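Local coordinates for protein vanadium-dependent haloperoxidase (Zobellia galactanivorans, PDB 4CIT) that probably acts as a vanadium-dependent peroxidase, using bound vanadate to oxidise iodide with hydrogen peroxide, at residues R190-P195 with I344-D349; Y244-K249 with S417-G422. All blocks are in the same frame, centred on the assembly; numbering follows the deposited sequence.

Contact 1 of 2, residues R190-P195 with I344-D349; sequences RWQPTP and INQHID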
ATOM      1  N   ARG A 190      -1.081  27.925   1.300  1.00 17.47           N
ATOM      2  CA  ARG A 190      -1.110  26.841   2.262  1.00 18.27           C
ATOM      3  C   ARG A 190      -2.391  25.991   2.185  1.00 12.75           C
ATOM      4  O   ARG A 190      -3.517  26.489   1.952  1.00 12.81           O
ATOM      5  CB  ARG A 190      -0.714  27.229   3.672  1.00 26.71           C
ATOM      6  CG  ARG A 190      -1.821  27.666   4.579  1.00 35.96           C
ATOM      7  CD  ARG A 190      -1.229  28.467   5.759  1.00 43.49           C
ATOM      8  NE  ARG A 190      -2.270  29.282   6.384  1.00 52.28           N
ATOM      9  CZ  ARG A 190      -2.955  28.946   7.474  1.00 60.23           C
ATOM     10  NH1 ARG A 190      -2.722  27.798   8.099  1.00 70.51           N
ATOM     11  NH2 ARG A 190      -3.888  29.762   7.947  1.00 58.42           N
ATOM     12  N   TRP A 191      -2.201  24.707   2.397  1.00 10.88           N
ATOM     13  CA  TRP A 191      -3.299  23.761   2.399  1.00 11.06           C
ATOM     14  C   TRP A 191      -4.370  24.158   3.452  1.00 11.60           C
ATOM     15  O   TRP A 191      -4.012  24.534   4.587  1.00 12.57           O
ATOM     16  CB  TRP A 191      -2.851  22.336   2.666  1.00 10.64           C
ATOM     17  CG  TRP A 191      -4.012  21.344   2.684  1.00  9.63           C
ATOM     18  CD1 TRP A 191      -4.684  20.846   1.665  1.00  8.51           C
ATOM     19  CD2 TRP A 191      -4.606  20.775   3.862  1.00 11.00           C
ATOM     20  NE1 TRP A 191      -5.663  19.996   2.088  1.00  9.46           N
ATOM     21  CE2 TRP A 191      -5.638  19.930   3.444  1.00 10.45           C
ATOM     22  CE3 TRP A 191      -4.352  20.927   5.224  1.00 11.65           C
ATOM     23  CZ2 TRP A 191      -6.443  19.236   4.319  1.00  9.93           C
ATOM     24  CZ3 TRP A 191      -5.160  20.224   6.131  1.00 12.01           C
ATOM     25  CH2 TRP A 191      -6.168  19.380   5.683  1.00 11.81           C
ATOM     26  N   GLN A 192      -5.603  24.103   3.020  1.00 11.90           N
ATOM     27  CA  GLN A 192      -6.785  24.266   3.865  1.00 14.38           C
ATOM     28  C   GLN A 192      -7.636  23.001   3.872  1.00 13.05           C
ATOM     29  O   GLN A 192      -7.856  22.369   2.827  1.00 10.93           O
ATOM     30  CB  GLN A 192      -7.712  25.333   3.258  1.00 14.94           C
ATOM     31  CG  GLN A 192      -7.210  26.703   3.263  1.00 18.34           C
ATOM     32  CD  GLN A 192      -8.264  27.626   2.670  1.00 15.20           C
ATOM     33  OE1 GLN A 192      -9.465  27.338   2.669  1.00 17.29           O
ATOM     34  NE2 GLN A 192      -7.789  28.603   2.030  1.00 18.77           N
ATOM     35  N   PRO A 193      -8.201  22.640   5.025  1.00 11.86           N
ATOM     36  CA  PRO A 193      -9.203  21.625   4.947  1.00 11.33           C
ATOM     37  C   PRO A 193     -10.338  21.989   4.006  1.00 12.49           C
ATOM     38  O   PRO A 193     -10.606  23.189   3.791  1.00 13.31           O
ATOM     39  CB  PRO A 193      -9.750  21.506   6.394  1.00 12.65           C
ATOM     40  CG  PRO A 193      -8.665  21.970   7.261  1.00 13.13           C
ATOM     41  CD  PRO A 193      -8.014  23.094   6.412  1.00 13.81           C
ATOM     42  N   THR A 194     -10.885  20.959   3.407  1.00 13.70           N
ATOM     43  CA  THR A 194     -11.863  21.074   2.298  1.00 13.52           C
ATOM     44  C   THR A 194     -13.215  20.503   2.611  1.00 13.15           C
ATOM     45  O   THR A 194     -13.343  19.561   3.351  1.00 14.86           O
ATOM     46  CB  THR A 194     -11.297  20.343   1.023  1.00 13.24           C
ATOM     47  OG1 THR A 194     -10.840  19.025   1.334  1.00 14.30           O
ATOM     48  CG2 THR A 194     -10.069  21.108   0.429  1.00 13.76           C
ATOM     49  N   PRO A 195     -14.286  21.076   1.974  1.00 13.84           N
ATOM     50  CA  PRO A 195     -15.613  20.526   2.177  1.00 15.80           C
ATOM     51  C   PRO A 195     -15.771  19.183   1.540  1.00 17.93           C
ATOM     52  O   PRO A 195     -15.037  18.829   0.569  1.00 16.65           O
ATOM     53  CB  PRO A 195     -16.520  21.563   1.448  1.00 15.75           C
ATOM     54  CG  PRO A 195     -15.631  22.068   0.307  1.00 15.63           C
ATOM     55  CD  PRO A 195     -14.267  22.191   0.963  1.00 16.01           C
ATOM     56  N   ILE A 344      -9.902  27.261  -6.834  1.00  8.90           N
ATOM     57  CA  ILE A 344     -10.916  27.510  -7.882  1.00  8.88           C
ATOM     58  C   ILE A 344     -12.153  28.166  -7.240  1.00  8.93           C
ATOM     59  O   ILE A 344     -12.686  29.155  -7.816  1.00  8.17           O
ATOM     60  CB  ILE A 344     -11.272  26.222  -8.676  1.00  8.94           C
ATOM     61  CG1 ILE A 344     -10.073  25.787  -9.595  1.00  9.05           C
ATOM     62  CG2 ILE A 344     -12.573  26.447  -9.436  1.00  9.21           C
ATOM     63  CD1 ILE A 344     -10.193  24.334  -9.926  1.00  9.99           C
ATOM     64  N   ASN A 345     -12.681  27.633  -6.138  1.00  8.60           N
ATOM     65  CA  ASN A 345     -13.899  28.197  -5.558  1.00  9.95           C
ATOM     66  C   ASN A 345     -13.674  29.606  -4.954  1.00 12.16           C
ATOM     67  O   ASN A 345     -14.591  30.452  -5.053  1.00 13.28           O
ATOM     68  CB  ASN A 345     -14.522  27.305  -4.511  1.00 10.77           C
ATOM     69  CG  ASN A 345     -15.097  26.037  -5.117  1.00 11.03           C
ATOM     70  OD1 ASN A 345     -15.614  26.022  -6.289  1.00 14.46           O
ATOM     71  ND2 ASN A 345     -15.115  25.051  -4.362  1.00  9.82           N
ATOM     72  N   GLN A 346     -12.475  29.890  -4.438  1.00 10.46           N
ATOM     73  CA  GLN A 346     -12.178  31.193  -3.878  1.00 13.50           C
ATOM     74  C   GLN A 346     -11.824  32.282  -4.897  1.00 15.13           C
ATOM     75  O   GLN A 346     -12.031  33.493  -4.610  1.00 14.46           O
ATOM     76  CB  GLN A 346     -11.139  31.107  -2.734  1.00 12.83           C
ATOM     77  CG  GLN A 346     -11.723  30.484  -1.485  1.00 15.33           C
ATOM     78  CD  GLN A 346     -10.747  29.892  -0.427  1.00 18.59           C
ATOM     79  OE1 GLN A 346      -9.727  30.387  -0.216  1.00 23.75           O
ATOM     80  NE2 GLN A 346     -11.125  28.809   0.193  1.00 24.91           N
ATOM     81  N   HIS A 347     -11.308  31.902  -6.059  1.00 13.75           N
ATOM     82  CA  HIS A 347     -10.802  32.893  -7.002  1.00 13.43           C
ATOM     83  C   HIS A 347     -11.306  32.800  -8.389  1.00 14.88           C
ATOM     84  O   HIS A 347     -11.108  33.770  -9.125  1.00 13.56           O
ATOM     85  CB  HIS A 347      -9.265  32.886  -7.004  1.00 15.40           C
ATOM     86  CG  HIS A 347      -8.691  33.100  -5.661  1.00 16.38           C
ATOM     87  ND1 HIS A 347      -8.646  34.357  -5.076  1.00 20.65           N
ATOM     88  CD2 HIS A 347      -8.172  32.242  -4.749  1.00 17.08           C
ATOM     89  CE1 HIS A 347      -8.164  34.259  -3.849  1.00 18.88           C
ATOM     90  NE2 HIS A 347      -7.847  32.988  -3.634  1.00 16.64           N
ATOM     91  N   ILE A 348     -11.898  31.688  -8.822  1.00 12.49           N
ATOM     92  CA  ILE A 348     -12.268  31.513 -10.194  1.00 12.58           C
ATOM     93  C   ILE A 348     -13.756  31.345 -10.412  1.00 12.88           C
ATOM     94  O   ILE A 348     -14.334  31.999 -11.297  1.00 13.67           O
ATOM     95  CB  ILE A 348     -11.548  30.290 -10.811  1.00 16.62           C
ATOM     96  CG1 ILE A 348     -10.031  30.420 -10.604  1.00 21.75           C
ATOM     97  CG2 ILE A 348     -11.998  30.065 -12.241  1.00 17.29           C
ATOM     98  CD1 ILE A 348      -9.341  31.549 -11.260  1.00 25.25           C
ATOM     99  N   ASP A 349     -14.390  30.388  -9.701  1.00 11.74           N
ATOM    100  CA  ASP A 349     -15.752  29.936 -10.050  1.00 11.94           C
ATOM    101  C   ASP A 349     -16.291  29.319  -8.753  1.00 12.68           C
ATOM    102  O   ASP A 349     -15.855  28.239  -8.338  1.00 10.83           O
ATOM    103  CB  ASP A 349     -15.718  28.945 -11.197  1.00 13.45           C
ATOM    104  CG  ASP A 349     -17.091  28.442 -11.640  1.00 19.09           C
ATOM    105  OD1 ASP A 349     -18.090  28.519 -10.873  1.00 16.50           O
ATOM    106  OD2 ASP A 349     -17.122  27.849 -12.760  1.00 20.19           O
TER
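Q346 NE2 donates to Q192 OE1 at 3.3 Å, a weak bond by length but almost straight, with 170° at the hydrogen. Its mate runs the other way: Q192 NE2 gives a hydrogen to Q346 OE1 at 3.5 Å, also weak and equally straight. The two primary amides therefore face each other as a two-bond ring, each lending one N-H and one carbonyl oxygen, and their planes are only 22° apart, so both bonds can form together. The side chains arrive from opposite directions, and each is stretched beyond CG, Q192 with chi2 at -178°, which lets the amides meet although the CA atoms of Q192 and Q346 are 11.7 Å apart. No other residue of 190-195 comes within 4.5 Å of 344-349, so the touch is a narrow bridge at the protein surface. It joins the long loop that precedes helix 235-253 to the last turn of helix 340-347. There I344 O accepts the backbone N-H of both I348 and D349, each at 2.8 Å. The loop has further ties nearby: Q192 and T194 touch T342 of the same helix, and the W191 backbone bonds to N336. An alanine at Q192 would strip away both amide bonds and is likely to leave the Q346 amide without this mate and freer to rotate. Because the ring pairs two uncharged amides over long distances near solvent, it probably orients the two side chains more than it binds loop to helix, a modest polar link that water could compete with.

Contact 2 of 2, residues Y244-K249 with S417-G422; sequences YDVRNK and SRMYGG. With VO4 (vanadate ion), chain D.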
ATOM      1  N   TYR A 244      -9.326  22.817 -13.848  1.00  9.24           N
ATOM      2  CA  TYR A 244     -10.645  23.468 -14.032  1.00 10.53           C
ATOM      3  C   TYR A 244     -11.246  23.037 -15.354  1.00 10.11           C
ATOM      4  O   TYR A 244     -12.399  22.549 -15.420  1.00 11.79           O
ATOM      5  CB  TYR A 244     -10.423  24.962 -13.981  1.00 10.75           C
ATOM      6  CG  TYR A 244     -11.692  25.753 -14.181  1.00 11.47           C
ATOM      7  CD1 TYR A 244     -12.592  25.887 -13.179  1.00 12.33           C
ATOM      8  CD2 TYR A 244     -11.936  26.378 -15.376  1.00 14.72           C
ATOM      9  CE1 TYR A 244     -13.773  26.637 -13.320  1.00 13.98           C
ATOM     10  CE2 TYR A 244     -13.093  27.162 -15.525  1.00 15.34           C
ATOM     11  CZ  TYR A 244     -14.023  27.229 -14.498  1.00 16.26           C
ATOM     12  OH  TYR A 244     -15.183  27.985 -14.602  1.00 19.15           O
ATOM     13  N   ASP A 245     -10.466  23.156 -16.400  1.00 10.74           N
ATOM     14  CA  ASP A 245     -10.855  22.877 -17.794  1.00 11.97           C
ATOM     15  C   ASP A 245     -11.156  21.378 -18.073  1.00 11.82           C
ATOM     16  O   ASP A 245     -12.137  21.008 -18.731  1.00 14.68           O
ATOM     17  CB  ASP A 245      -9.813  23.349 -18.850  1.00 13.44           C
ATOM     18  CG  ASP A 245      -9.723  24.876 -18.959  1.00 17.33           C
ATOM     19  OD1 ASP A 245     -10.655  25.593 -18.483  1.00 16.72           O
ATOM     20  OD2 ASP A 245      -8.735  25.386 -19.518  1.00 19.29           O
ATOM     21  N   VAL A 246     -10.291  20.490 -17.580  1.00 10.55           N
ATOM     22  CA  VAL A 246     -10.575  19.076 -17.648  1.00  9.85           C
ATOM     23  C   VAL A 246     -11.926  18.722 -17.069  1.00  9.38           C
ATOM     24  O   VAL A 246     -12.655  17.891 -17.618  1.00 10.28           O
ATOM     25  CB  VAL A 246      -9.423  18.243 -16.988  1.00  9.70           C
ATOM     26  CG1 VAL A 246      -9.791  16.763 -16.775  1.00  9.65           C
ATOM     27  CG2 VAL A 246      -8.214  18.345 -17.805  1.00  9.42           C
ATOM     28  N   ARG A 247     -12.250  19.218 -15.859  1.00  9.74           N
ATOM     29  CA  ARG A 247     -13.498  18.897 -15.209  1.00 10.98           C
ATOM     30  C   ARG A 247     -14.632  19.394 -16.075  1.00 10.96           C
ATOM     31  O   ARG A 247     -15.618  18.643 -16.308  1.00 11.55           O
ATOM     32  CB  ARG A 247     -13.532  19.553 -13.803  1.00 11.89           C
ATOM     33  CG  ARG A 247     -14.676  19.056 -12.983  1.00 13.66           C
ATOM     34  CD  ARG A 247     -15.991  19.704 -13.287  1.00 17.33           C
ATOM     35  NE  ARG A 247     -16.930  18.845 -12.503  1.00 23.08           N
ATOM     36  CZ  ARG A 247     -17.552  17.745 -12.913  1.00 24.45           C
ATOM     37  NH1 ARG A 247     -17.489  17.314 -14.164  1.00 24.29           N
ATOM     38  NH2 ARG A 247     -18.324  17.109 -12.073  1.00 27.17           N
ATOM     39  N   ASN A 248     -14.471  20.581 -16.621  1.00 12.65           N
ATOM     40  CA  ASN A 248     -15.570  21.143 -17.487  1.00 14.01           C
ATOM     41  C   ASN A 248     -15.764  20.378 -18.790  1.00 15.00           C
ATOM     42  O   ASN A 248     -16.927  20.211 -19.219  1.00 17.99           O
ATOM     43  CB  ASN A 248     -15.378  22.640 -17.743  1.00 15.60           C
ATOM     44  CG  ASN A 248     -15.538  23.489 -16.465  1.00 16.91           C
ATOM     45  OD1 ASN A 248     -16.121  23.031 -15.483  1.00 19.01           O
ATOM     46  ND2 ASN A 248     -14.899  24.639 -16.430  1.00 19.93           N
ATOM     47  N   LYS A 249     -14.688  19.863 -19.408  1.00 14.06           N
ATOM     48  CA  LYS A 249     -14.794  18.916 -20.542  1.00 14.79           C
ATOM     49  C   LYS A 249     -15.493  17.627 -20.192  1.00 16.51           C
ATOM     50  O   LYS A 249     -16.354  17.140 -20.956  1.00 18.55           O
ATOM     51  CB  LYS A 249     -13.417  18.642 -21.086  1.00 14.74           C
ATOM     52  CG  LYS A 249     -12.830  19.848 -21.783  1.00 16.58           C
ATOM     53  CD  LYS A 249     -11.456  19.518 -22.345  1.00 19.15           C
ATOM     54  CE  LYS A 249     -10.836  20.738 -23.007  1.00 23.52           C
ATOM     55  NZ  LYS A 249      -9.470  20.425 -23.543  1.00 23.63           N
ATOM     56  N   SER A 417      -5.884   9.398 -13.286  1.00 10.87           N
ATOM     57  CA  SER A 417      -7.231   9.396 -12.685  1.00 11.82           C
ATOM     58  C   SER A 417      -7.397  10.540 -11.728  1.00 10.47           C
ATOM     59  O   SER A 417      -8.512  10.999 -11.552  1.00  9.88           O
ATOM     60  CB  SER A 417      -7.531   8.104 -11.980  1.00  9.95           C
ATOM     61  OG  SER A 417      -6.883   8.066 -10.750  1.00 10.38           O
ATOM     62  N   ARG A 418      -6.296  10.992 -11.110  1.00 11.40           N
ATOM     63  CA  ARG A 418      -6.356  12.122 -10.175  1.00 11.78           C
ATOM     64  C   ARG A 418      -6.553  13.490 -10.848  1.00 11.12           C
ATOM     65  O   ARG A 418      -7.052  14.379 -10.175  1.00 11.36           O
ATOM     66  CB  ARG A 418      -5.133  12.155  -9.261  1.00 13.78           C
ATOM     67  CG  ARG A 418      -4.813  10.781  -8.689  1.00 16.40           C
ATOM     68  CD  ARG A 418      -5.959  10.094  -7.985  1.00 16.05           C
ATOM     69  NE  ARG A 418      -6.162  10.641  -6.605  1.00 17.04           N
ATOM     70  CZ  ARG A 418      -7.232  10.495  -5.851  1.00 18.67           C
ATOM     71  NH1 ARG A 418      -8.314   9.858  -6.270  1.00 18.41           N
ATOM     72  NH2 ARG A 418      -7.236  11.002  -4.571  1.00 20.93           N
ATOM     73  N   MET A 419      -6.188  13.591 -12.120  1.00 10.91           N
ATOM     74  CA  MET A 419      -6.463  14.788 -12.928  1.00 11.62           C
ATOM     75  C   MET A 419      -7.913  14.769 -13.322  1.00 11.96           C
ATOM     76  O   MET A 419      -8.637  15.801 -13.109  1.00 10.82           O
ATOM     77  CB  MET A 419      -5.562  14.840 -14.172  1.00 12.36           C
ATOM     78  CG  MET A 419      -5.972  15.961 -15.121  1.00 13.45           C
ATOM     79  SD  MET A 419      -5.849  17.639 -14.487  1.00 12.48           S
ATOM     80  CE  MET A 419      -4.097  17.572 -13.974  1.00 15.72           C
ATOM     81  N   TYR A 420      -8.383  13.608 -13.806  1.00 10.47           N
ATOM     82  CA  TYR A 420      -9.836  13.498 -14.110  1.00 10.68           C
ATOM     83  C   TYR A 420     -10.645  13.725 -12.898  1.00  9.83           C
ATOM     84  O   TYR A 420     -11.779  14.209 -12.995  1.00 10.12           O
ATOM     85  CB  TYR A 420     -10.168  12.131 -14.648  1.00 10.58           C
ATOM     86  CG  TYR A 420      -9.361  11.678 -15.864  1.00 11.07           C
ATOM     87  CD1 TYR A 420      -8.903  12.585 -16.801  1.00 12.44           C
ATOM     88  CD2 TYR A 420      -9.173  10.306 -16.135  1.00 12.54           C
ATOM     89  CE1 TYR A 420      -8.208  12.171 -17.951  1.00 13.95           C
ATOM     90  CE2 TYR A 420      -8.467   9.886 -17.266  1.00 12.31           C
ATOM     91  CZ  TYR A 420      -8.010  10.798 -18.153  1.00 16.10           C
ATOM     92  OH  TYR A 420      -7.356  10.420 -19.303  1.00 18.37           O
ATOM     93  N   GLY A 421     -10.102  13.334 -11.730  1.00  9.01           N
ATOM     94  CA  GLY A 421     -10.831  13.497 -10.516  1.00  9.95           C
ATOM     95  C   GLY A 421     -10.944  14.903  -9.926  1.00  9.79           C
ATOM     96  O   GLY A 421     -11.787  15.114  -9.009  1.00 10.40           O
ATOM     97  N   GLY A 422     -10.138  15.844 -10.405  1.00  8.24           N
ATOM     98  CA  GLY A 422     -10.173  17.258  -9.979  1.00  7.94           C
ATOM     99  C   GLY A 422      -9.530  17.556  -8.687  1.00  8.71           C
ATOM    100  O   GLY A 422      -9.761  18.615  -8.128  1.00 10.00           O
TER
HETATM  101  O2  VO4 D1451      -3.590  11.060  -5.201  1.00 10.34           O
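An apolar contact between two helices sets V246, on helix 235-253, against the C-terminal turn of helix 407-420, which belongs to the PAP2 family region. Here the valine's two methyls split the work. CG1, anti to the backbone N (chi1 168°), reaches the backbone of the facing turn, 4.0 Å from M419 O and 4.2 Å from Y420 CA. The same methyl lies at the edge of the Y420 ring, near its plane, 4.3 Å from CD1. CG2 instead meets the thioether, 4.1 Å from M419 SD, where the bent methionine crosses the valine at about a right angle. V243 and I250 of helix 235-253 extend the patch, touching M419 and Y420; I429 and I262 lie against the same two residues. The turn ends in a Schellman motif: G422, with positive phi, returns its N-H to M419 O at 3.1 Å, tying down the carbonyl that V246 faces. One residue before M419, R418 reaches into the vanadate pocket instead. Bent at chi2 and chi3, it brings NE to 3.0 Å from vanadate O2, a hydrogen bond with 145° at the hydrogen and the oxygen near the guanidinium plane. R418 NH2 bonds a further vanadate oxygen, O4, R418 NH1 pairs with D267, and S366 and H368 also hydrogen-bond vanadate. A single helix turn thus presents an oily side to helix 235-253 and a cationic one to the anion, so the hydrophobic seat probably helps fix the backbone from which R418 reaches vanadate.

How the contacts relate
The segments alternate along the chain, 190-195 and 344-349 of contact 1 interleaving with 244-249 and 417-422 of contact 2, and the contact centres lie about 15 Å apart on the same side of the chain's centre. Helix 235-253 is the common element: it carries one half of contact 2 and also packs against the helix end of contact 1. Y244 makes that junction, its OH 2.7 Å from D349 OD2 in a probable hydrogen bond, its ring packed by I344 and I348. A chain of neighbours thus runs from the surface amide pair of contact 1, through helix 235-253, to the turn that carries R418, which hydrogen-bonds vanadate.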